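Local coordinates for protein transcriptional regulator, GntR family (Ralstonia eutropha, PDB 3IHU) that probably binds DNA as a transcription factor of the GntR family, pairing a winged helix-turn-helix domain with an all-helical FCD domain, at residues A[62-66]-A[67-71]. Numbering follows the deposited sequence.
Sequences RLAAE and GIVDL
Leu63 lays its CD2 methyl against the CG1 and CB of Ile68, with 3.9 Å between Leu63 CD2 and Ile68 CG1, where a Schellman motif ends helix 53-65 and turns the chain into strand 69-71 of the GntR winged helix-turn-helix domain. Gly67 makes the turn: its positive phi of 83° would jam a side chain against the carbonyl oxygen of Glu66, a penalty glycine escapes. Two backbone bonds close the helix end, Ile68 N to Leu63 O at 2.9 Å and Gly67 N to Ala64 O at 3.0 Å. Both N-H groups point almost equally straight at their acceptors, but Ile68 N lies nearer the plane of its carbonyl while Gly67 N stands well above its own. Leu63 before the turn and Ile68 and Val69 after it are all buried, so apolar side chains suit these places. Leu63 packs on Phe22 and Ile25 of helix 17-31, and Ile68 on Leu29. Val69, beta-branched as befits a strand, has CG1 beside its backbone N (chi1 -55°), which puts CG2 between N and the carbonyl carbon and 3.8 Å from Leu63 CB. The small Ala64 allows the strand to pass close by the helix, and Leu71 CG comes within 4.0 Å of Ala64 CB from the strand's far end. Backbone meets backbone here too, in a C-H···O contact of 3.4 Å from Ala64 CA to Val69 O.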
loop_
_atom_site.group_PDB
_atom_site.type_symbol
_atom_site.label_atom_id
_atom_site.label_comp_id
_atom_site.label_asym_id
_atom_site.label_seq_id
_atom_site.Cartn_x
_atom_site.Cartn_y
_atom_site.Cartn_z
ATOM N N ARG A 62 5.416 16.060 2.393
ATOM C CA ARG A 62 4.481 15.238 1.629
ATOM C C ARG A 62 3.914 14.080 2.483
ATOM O O ARG A 62 2.728 13.715 2.371
ATOM C CB ARG A 62 5.147 14.667 0.383
ATOM C CG ARG A 62 5.357 15.663 -0.751
ATOM C CD ARG A 62 6.431 15.206 -1.729
ATOM N NE ARG A 62 6.025 14.010 -2.462
ATOM C CZ ARG A 62 6.821 13.313 -3.276
ATOM N NH1 ARG A 62 8.093 13.674 -3.467
ATOM N NH2 ARG A 62 6.346 12.247 -3.905
ATOM N N LEU A 63 4.780 13.490 3.310
ATOM C CA LEU A 63 4.370 12.408 4.231
ATOM C C LEU A 63 3.377 12.919 5.315
ATOM O O LEU A 63 2.409 12.217 5.666
ATOM C CB LEU A 63 5.608 11.792 4.885
ATOM C CG LEU A 63 6.420 10.839 4.012
ATOM C CD1 LEU A 63 7.771 10.540 4.648
ATOM C CD2 LEU A 63 5.594 9.545 3.667
ATOM N N ALA A 64 3.614 14.127 5.841
ATOM C CA ALA A 64 2.653 14.782 6.718
ATOM C C ALA A 64 1.357 14.989 5.924
ATOM O O ALA A 64 0.281 14.661 6.420
ATOM C CB ALA A 64 3.168 16.063 7.272
ATOM N N ALA A 65 1.454 15.446 4.679
ATOM C CA ALA A 65 0.238 15.621 3.869
ATOM C C ALA A 65 -0.601 14.348 3.798
ATOM O O ALA A 65 -1.828 14.435 3.874
ATOM C CB ALA A 65 0.561 16.140 2.462
ATOM N N GLU A 66 0.053 13.178 3.686
ATOM C CA GLU A 66 -0.605 11.876 3.535
ATOM C C GLU A 66 -0.987 11.205 4.849
ATOM O O GLU A 66 -1.481 10.079 4.853
ATOM C CB GLU A 66 0.324 10.897 2.788
ATOM C CG GLU A 66 0.645 11.317 1.388
ATOM C CD GLU A 66 -0.441 10.988 0.418
ATOM O OE1 GLU A 66 -1.459 10.422 0.861
ATOM O OE2 GLU A 66 -0.271 11.288 -0.786
ATOM N N GLY A 67 -0.704 11.860 5.952
ATOM C CA GLY A 67 -1.047 11.331 7.276
ATOM C C GLY A 67 -0.086 10.322 7.903
ATOM O O GLY A 67 -0.455 9.655 8.859
ATOM N N ILE A 68 1.137 10.226 7.361
ATOM C CA ILE A 68 2.141 9.212 7.769
ATOM C C ILE A 68 3.006 9.722 8.914
ATOM O O ILE A 68 3.294 8.975 9.866
ATOM C CB ILE A 68 3.059 8.862 6.606
ATOM C CG1 ILE A 68 2.272 8.399 5.367
ATOM C CG2 ILE A 68 4.079 7.812 7.016
ATOM C CD1 ILE A 68 1.286 7.310 5.599
ATOM N N VAL A 69 3.395 11.000 8.874
ATOM C CA VAL A 69 4.168 11.567 9.964
ATOM C C VAL A 69 3.548 12.838 10.535
ATOM O O VAL A 69 2.799 13.537 9.870
ATOM C CB VAL A 69 5.582 11.925 9.497
ATOM C CG1 VAL A 69 6.276 10.687 8.867
ATOM C CG2 VAL A 69 5.551 13.119 8.497
ATOM N N ASP A 70 3.893 13.140 11.767
ATOM C CA ASP A 70 3.686 14.477 12.300
ATOM C C ASP A 70 5.048 15.171 12.361
ATOM O O ASP A 70 5.957 14.696 13.039
ATOM C CB ASP A 70 3.110 14.448 13.716
ATOM C CG ASP A 70 1.718 13.902 13.761
ATOM O OD1 ASP A 70 1.000 13.975 12.729
ATOM O OD2 ASP A 70 1.361 13.390 14.846
ATOM N N LEU A 71 5.129 16.318 11.689
ATOM C CA LEU A 71 6.283 17.194 11.756
ATOM C C LEU A 71 6.528 17.699 13.177
ATOM O O LEU A 71 5.589 17.953 13.923
ATOM C CB LEU A 71 6.111 18.373 10.785
ATOM C CG LEU A 71 5.935 18.039 9.294
ATOM C CD1 LEU A 71 6.109 19.302 8.432
ATOM C CD2 LEU A 71 6.896 16.942 8.853
#